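Local atomic coordinates of D-isomer specific 2-hydroxyacid dehydrogenase NAD-binding (Xanthobacter autotrophicus, PDB entry 4XA8), a protein that probably works as a nicotinamide-dependent oxidoreductase, interconverting D-2-hydroxy acids and 2-oxo acids as its relatives do. Residues D21-L26 against V35-A40; C114-A119 against H166-R171; L155-A160 against K178-V183. All coordinates share one frame; numbering follows the deposited sequence.

Contact 1 (D21-L26 against V35-A40); sequences DWKSAL and VRIARA
K23 reaches from helix 19-29 across V35 and touches the strand with nearly every atom of its side chain. CG lies opposite the backbone N (chi1 179°), and the chain beyond it is extended, which carries the whole methylene run along V35 in the opposite sense to the valine. CB sits 4.0 Å from V35 CG1, and CG comes closer, 3.8 Å from V35 CB. Next, CD passes 4.0 Å from CD1 of I37, whose side chain slants across it. CE is 3.5 Å from V35 O, and at the tip NZ donates to that same oxygen over 3.2 Å. The C=O...N angle is an open 157°, with the nitrogen 23° out of the carbonyl plane. A water completes the grip: it takes a weak bond from NZ and accepts one from I37 N at 3.0 Å. R36 spends its backbone bonds on strand 9-13, so V35 O and I37 N face the outer edge of the sheet, where the lysine and water meet them. Replacing K23 with an alanine would probably leave V35 O without its ammonium partner and strip away the methylenes that cover part of the valine. One turn on, L26 CB rests 4.2 Å from V35 CG2. Helix and strand run antiparallel, as befits the beta-alpha-beta unit formed by strand 9-13, helix 19-29 and strand 34-37.

Contact 2 (C114-A119 against H166-R171); sequences CVLRHA and HGFDVR
The far end of the F168 ring is pressed against three side chains of helix 103-119, and that is the tight part of this contact. V115 CG1 stands over one face, 4.1 Å above the ring plane and displaced toward the rim by CE2. L116 comes in differently: its CD2 lies at the ring edge, in plane, 3.7 Å from CZ, with the two side chains crossing at about a right angle. A119 CB approaches obliquely, 3.8 Å from CE1. The phenylalanine reaches them because CG is turned away from its own carbonyl carbon (chi1 -65°), and A142 and I145 add further packing around the ring.

Away from F168 the two segments draw apart. H166 points its CB toward the helix, yet its ring stays back, CD2 4.9 Å from L116 CD1, and its ND1 is hydrogen-bonded to E162 O instead. G167, at a positive phi of 88°, makes the partly exposed bend before the ring, while D169 on the other side of F168 is also partly exposed and stands well clear of the helix. L116 additionally packs on F113 of the second subunit, so the helix faces the dimer partner as well.

No hydrogen bond crosses between the segments. Every direct touch between them is apolar and runs through the F168 ring, which implies an attachment governed by shape and burial of apolar surface.

Contact 3 (L155-A160 against K178-V183); sequences LGAAAA and KALEGV
L180 spreads its two methyl groups over A157, with CD1 3.9 Å and CD2 4.1 Å from the alanine CB. The helix it rests on, 154-165, follows the first strand of the Rossmann-type domain, and its start supplies G156, apparently the last glycine of a GxGxxG pattern; L155 and G156 are both seen to bind NADPH. The contact lies next to these residues, at A157 and A160, where small side chains let the loop between strands 169-174 and 184-187 come close. L180 gets there with CG turned opposite its carbonyl carbon (chi1 -66°), and it also packs on L152, another NADPH-binding residue.

From L180 the chain reverses through a type II beta turn closed by V183 N donating to L180 O at 3.1 Å. G182 takes the positive phi, 74°, that such a turn needs at its third position. The reversal brings V183 back against the helix one turn beyond A157, giving two separate apolar touches with no hydrogen bond between the segments. In the second of these, V183 CG2 lies 4.1 Å from A160 CB and closer still to the backbone, with A160 O only 3.7 Å away.

In the fold
Contact 1 belongs to the five-stranded parallel sheet, while contacts 2 and 3 lie in the domain built on the seven-stranded one. The centre of contact 1 is about 38 Å from that of contact 2 and 37 Å from that of contact 3, across the chain's centre and away from the annotated cofactor residues. Contacts 2 and 3 have centres about 13 Å apart and touch: V170 CG1 lies 3.7 Å from A160 O, and R171 C lies 3.9 Å from V183 CG1. Contact 3 includes the NADPH-binding L155 and G156. Contact 2 is set back, the V115 side chain about 9 Å from that of V233, another NADPH-binding residue. In this model the chain holds no cofactor.

Contact 1 (D21-L26 against V35-A40)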
# COMPACT_ATOMS: atom_id res chain seq x y z
N ASP A 21 12.40 24.16 3.92
CA ASP A 21 11.47 23.63 4.90
C ASP A 21 12.17 23.46 6.24
O ASP A 21 11.55 23.65 7.28
CB ASP A 21 10.99 22.25 4.49
CG ASP A 21 10.12 22.27 3.28
OD1 ASP A 21 9.61 23.35 2.90
OD2 ASP A 21 9.92 21.17 2.71
N TRP A 22 13.44 23.07 6.22
CA TRP A 22 14.18 22.92 7.46
C TRP A 22 14.47 24.29 8.06
O TRP A 22 14.44 24.44 9.27
CB TRP A 22 15.48 22.14 7.23
CG TRP A 22 15.25 20.70 7.16
CD1 TRP A 22 14.94 19.96 6.04
CD2 TRP A 22 15.20 19.79 8.27
NE1 TRP A 22 14.75 18.64 6.38
CE2 TRP A 22 14.91 18.52 7.74
CE3 TRP A 22 15.35 19.94 9.65
CZ2 TRP A 22 14.78 17.41 8.56
CZ3 TRP A 22 15.24 18.82 10.45
CH2 TRP A 22 15.00 17.57 9.90
N LYS A 23 14.77 25.27 7.21
CA LYS A 23 15.05 26.62 7.67
C LYS A 23 13.82 27.20 8.38
O LYS A 23 13.93 27.77 9.47
CB LYS A 23 15.49 27.50 6.51
CG LYS A 23 15.79 28.96 6.87
CD LYS A 23 16.47 29.70 5.73
CE LYS A 23 16.84 31.14 6.13
NZ LYS A 23 17.87 31.73 5.23
N SER A 24 12.65 27.03 7.78
CA SER A 24 11.41 27.54 8.36
C SER A 24 11.11 26.93 9.72
O SER A 24 10.74 27.64 10.66
CB SER A 24 10.24 27.24 7.44
OG SER A 24 10.40 28.03 6.29
N ALA A 25 11.28 25.63 9.81
CA ALA A 25 11.03 24.88 11.03
C ALA A 25 12.03 25.26 12.14
O ALA A 25 11.64 25.48 13.30
CB ALA A 25 11.09 23.36 10.74
N LEU A 26 13.30 25.35 11.79
CA LEU A 26 14.34 25.74 12.75
C LEU A 26 14.17 27.19 13.25
O LEU A 26 14.22 27.46 14.45
CB LEU A 26 15.70 25.54 12.11
CG LEU A 26 16.13 24.07 11.99
CD1 LEU A 26 17.27 24.01 10.98
CD2 LEU A 26 16.54 23.51 13.34
N VAL A 35 20.29 30.48 9.80
CA VAL A 35 20.28 29.21 9.11
C VAL A 35 20.71 29.55 7.72
O VAL A 35 20.12 30.44 7.08
CB VAL A 35 18.89 28.52 9.06
CG1 VAL A 35 18.98 27.16 8.37
CG2 VAL A 35 18.29 28.34 10.44
N ARG A 36 21.75 28.88 7.25
CA ARG A 36 22.29 29.12 5.95
C ARG A 36 22.24 27.81 5.18
O ARG A 36 22.74 26.77 5.64
CB ARG A 36 23.71 29.61 6.08
CG ARG A 36 23.85 30.81 7.01
CD ARG A 36 25.30 31.19 7.18
NE ARG A 36 25.40 32.26 8.16
CZ ARG A 36 26.54 32.84 8.52
NH1 ARG A 36 27.71 32.46 8.00
NH2 ARG A 36 26.50 33.81 9.42
N ILE A 37 21.61 27.87 4.01
CA ILE A 37 21.43 26.68 3.18
C ILE A 37 22.57 26.64 2.19
O ILE A 37 22.73 27.56 1.37
CB ILE A 37 20.07 26.71 2.45
CG1 ILE A 37 18.95 26.70 3.48
CG2 ILE A 37 19.90 25.49 1.52
CD1 ILE A 37 17.58 27.12 2.92
N ALA A 38 23.40 25.60 2.28
CA ALA A 38 24.48 25.39 1.33
C ALA A 38 23.89 24.76 0.11
O ALA A 38 23.01 23.89 0.22
CB ALA A 38 25.55 24.47 1.90
N ARG A 39 24.42 25.16 -1.04
CA ARG A 39 23.96 24.75 -2.36
C ARG A 39 24.33 23.30 -2.66
O ARG A 39 25.48 22.90 -2.47
CB ARG A 39 24.62 25.71 -3.38
CG ARG A 39 24.38 25.38 -4.82
CD ARG A 39 24.64 26.59 -5.68
NE ARG A 39 26.07 26.85 -5.83
CZ ARG A 39 26.55 27.95 -6.40
NH1 ARG A 39 25.73 28.88 -6.86
NH2 ARG A 39 27.86 28.13 -6.53
N ALA A 40 23.36 22.50 -3.09
CA ALA A 40 23.63 21.12 -3.50
C ALA A 40 24.75 21.11 -4.55
O ALA A 40 24.82 22.00 -5.40
CB ALA A 40 22.38 20.44 -4.05
O HOH W 1 20.22 30.47 3.29

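Contact 2 (C114-A119 against H166-R171)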
# COMPACT_ATOMS: atom_id res chain seq x y z
N CYS A 114 4.49 -1.36 0.29
CA CYS A 114 5.28 -1.99 -0.77
C CYS A 114 4.98 -3.51 -0.89
O CYS A 114 4.80 -4.04 -1.99
CB CYS A 114 6.78 -1.86 -0.46
SG CYS A 114 7.42 -0.21 -0.51
N VAL A 115 4.85 -4.18 0.26
CA VAL A 115 4.53 -5.61 0.27
C VAL A 115 3.14 -5.82 -0.32
O VAL A 115 2.98 -6.72 -1.18
CB VAL A 115 4.63 -6.21 1.66
CG1 VAL A 115 4.07 -7.64 1.70
CG2 VAL A 115 6.07 -6.19 2.09
N LEU A 116 2.16 -4.99 0.07
CA LEU A 116 0.77 -5.20 -0.44
C LEU A 116 0.68 -4.90 -1.96
O LEU A 116 -0.02 -5.59 -2.72
CB LEU A 116 -0.25 -4.32 0.31
CG LEU A 116 -0.52 -4.66 1.77
CD1 LEU A 116 -1.31 -3.57 2.50
CD2 LEU A 116 -1.26 -5.96 1.75
N ARG A 117 1.44 -3.91 -2.38
CA ARG A 117 1.45 -3.52 -3.77
C ARG A 117 1.94 -4.75 -4.62
O ARG A 117 1.35 -5.07 -5.64
CB ARG A 117 2.30 -2.28 -3.94
CG ARG A 117 2.64 -1.82 -5.34
CD ARG A 117 3.43 -0.49 -5.41
NE ARG A 117 3.54 -0.19 -6.84
CZ ARG A 117 4.44 -0.69 -7.65
NH1 ARG A 117 5.40 -1.48 -7.19
NH2 ARG A 117 4.38 -0.43 -8.96
N HIS A 118 3.00 -5.43 -4.20
CA HIS A 118 3.46 -6.63 -4.90
C HIS A 118 2.58 -7.86 -4.73
O HIS A 118 2.35 -8.60 -5.68
CB HIS A 118 4.92 -6.95 -4.51
CG HIS A 118 5.89 -5.96 -5.06
ND1 HIS A 118 6.11 -5.81 -6.41
CD2 HIS A 118 6.65 -5.02 -4.45
CE1 HIS A 118 6.99 -4.84 -6.61
NE2 HIS A 118 7.34 -4.37 -5.43
N ALA A 119 2.11 -8.09 -3.51
CA ALA A 119 1.30 -9.26 -3.21
C ALA A 119 -0.03 -9.19 -3.99
O ALA A 119 -0.53 -10.22 -4.35
CB ALA A 119 1.01 -9.34 -1.71
N HIS A 166 -1.35 -9.00 8.80
CA HIS A 166 -2.06 -9.11 7.55
C HIS A 166 -2.20 -10.54 6.96
O HIS A 166 -2.76 -10.71 5.86
CB HIS A 166 -1.47 -8.09 6.57
CG HIS A 166 -1.80 -6.70 6.98
ND1 HIS A 166 -1.16 -6.04 8.00
CD2 HIS A 166 -2.81 -5.89 6.58
CE1 HIS A 166 -1.74 -4.86 8.19
NE2 HIS A 166 -2.73 -4.75 7.33
N GLY A 167 -1.78 -11.56 7.72
CA GLY A 167 -2.02 -12.94 7.35
C GLY A 167 -0.95 -13.58 6.46
O GLY A 167 -1.05 -14.75 6.11
N PHE A 168 0.06 -12.82 6.03
CA PHE A 168 1.12 -13.38 5.19
C PHE A 168 1.93 -14.45 5.91
O PHE A 168 1.96 -14.49 7.16
CB PHE A 168 2.07 -12.26 4.72
CG PHE A 168 1.40 -11.26 3.82
CD1 PHE A 168 0.97 -11.64 2.59
CD2 PHE A 168 1.19 -9.94 4.23
CE1 PHE A 168 0.33 -10.75 1.72
CE2 PHE A 168 0.54 -9.02 3.39
CZ PHE A 168 0.12 -9.42 2.13
N ASP A 169 2.55 -15.35 5.15
CA ASP A 169 3.52 -16.28 5.73
C ASP A 169 4.87 -15.52 5.88
O ASP A 169 5.69 -15.48 4.94
CB ASP A 169 3.64 -17.50 4.80
CG ASP A 169 4.56 -18.59 5.35
OD1 ASP A 169 5.26 -18.38 6.37
OD2 ASP A 169 4.63 -19.63 4.68
N VAL A 170 5.04 -14.85 7.03
CA VAL A 170 6.15 -13.89 7.21
C VAL A 170 7.37 -14.61 7.81
O VAL A 170 7.25 -15.36 8.79
CB VAL A 170 5.73 -12.68 8.07
CG1 VAL A 170 6.86 -11.66 8.22
CG2 VAL A 170 4.51 -12.01 7.49
N ARG A 171 8.51 -14.43 7.16
CA ARG A 171 9.78 -14.92 7.67
C ARG A 171 10.70 -13.76 7.89
O ARG A 171 10.53 -12.73 7.27
CB ARG A 171 10.38 -16.02 6.73
CG ARG A 171 10.28 -15.71 5.24
CD ARG A 171 11.02 -16.68 4.30
NE ARG A 171 10.48 -17.99 4.47
CZ ARG A 171 11.04 -19.15 4.21
NH1 ARG A 171 12.24 -19.30 3.62
NH2 ARG A 171 10.33 -20.20 4.52

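Contact 3 (L155-A160 against K178-V183)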
# COMPACT_ATOMS: atom_id res chain seq x y z
N LEU A 155 13.81 -1.52 13.31
CA LEU A 155 12.90 -1.23 12.19
C LEU A 155 12.38 -2.52 11.55
O LEU A 155 11.20 -2.64 11.34
CB LEU A 155 13.58 -0.33 11.16
CG LEU A 155 13.94 1.05 11.71
CD1 LEU A 155 14.81 1.79 10.70
CD2 LEU A 155 12.71 1.87 12.04
N GLY A 156 13.25 -3.50 11.29
CA GLY A 156 12.86 -4.71 10.61
C GLY A 156 11.91 -5.60 11.41
O GLY A 156 10.94 -6.15 10.86
N ALA A 157 12.19 -5.74 12.71
CA ALA A 157 11.30 -6.43 13.61
C ALA A 157 9.92 -5.81 13.66
O ALA A 157 8.91 -6.52 13.55
CB ALA A 157 11.89 -6.55 15.00
N ALA A 158 9.83 -4.49 13.74
CA ALA A 158 8.49 -3.86 13.72
C ALA A 158 7.74 -4.08 12.41
O ALA A 158 6.49 -4.34 12.41
CB ALA A 158 8.57 -2.37 14.03
N ALA A 159 8.46 -4.00 11.28
CA ALA A 159 7.80 -4.24 9.98
C ALA A 159 7.37 -5.70 9.88
O ALA A 159 6.23 -6.02 9.43
CB ALA A 159 8.77 -3.88 8.85
N ALA A 160 8.23 -6.63 10.29
CA ALA A 160 7.84 -8.05 10.25
C ALA A 160 6.60 -8.41 11.12
O ALA A 160 5.71 -9.13 10.67
CB ALA A 160 9.01 -8.95 10.57
N LYS A 178 16.48 -14.56 17.01
CA LYS A 178 15.31 -13.70 17.27
C LYS A 178 14.10 -14.59 17.54
O LYS A 178 14.00 -15.75 17.08
CB LYS A 178 15.01 -12.80 16.06
CG LYS A 178 16.12 -11.86 15.62
CD LYS A 178 16.21 -10.68 16.58
CE LYS A 178 17.36 -9.71 16.28
NZ LYS A 178 18.69 -10.29 16.62
N ALA A 179 13.21 -14.06 18.38
CA ALA A 179 11.95 -14.66 18.68
C ALA A 179 10.90 -13.57 18.52
O ALA A 179 10.78 -12.71 19.37
CB ALA A 179 11.94 -15.21 20.09
N LEU A 180 10.20 -13.57 17.41
CA LEU A 180 9.18 -12.60 17.13
C LEU A 180 7.90 -13.37 16.88
O LEU A 180 7.85 -14.26 16.03
CB LEU A 180 9.54 -11.78 15.91
CG LEU A 180 10.76 -10.89 16.03
CD1 LEU A 180 11.03 -10.31 14.64
CD2 LEU A 180 10.55 -9.78 17.07
N GLU A 181 6.87 -13.02 17.64
CA GLU A 181 5.62 -13.75 17.63
C GLU A 181 4.98 -13.71 16.25
O GLU A 181 4.85 -12.65 15.64
CB GLU A 181 4.68 -13.16 18.69
CG GLU A 181 3.31 -13.81 18.76
CD GLU A 181 3.38 -15.30 19.03
OE1 GLU A 181 4.33 -15.77 19.71
OE2 GLU A 181 2.46 -16.01 18.55
N GLY A 182 4.63 -14.88 15.73
CA GLY A 182 4.05 -15.00 14.37
C GLY A 182 4.98 -14.83 13.17
O GLY A 182 4.49 -14.73 12.01
N VAL A 183 6.30 -14.78 13.40
CA VAL A 183 7.29 -14.62 12.34
C VAL A 183 8.22 -15.81 12.36
O VAL A 183 8.73 -16.19 13.40
CB VAL A 183 8.09 -13.28 12.53
CG1 VAL A 183 9.17 -13.11 11.46
CG2 VAL A 183 7.15 -12.06 12.49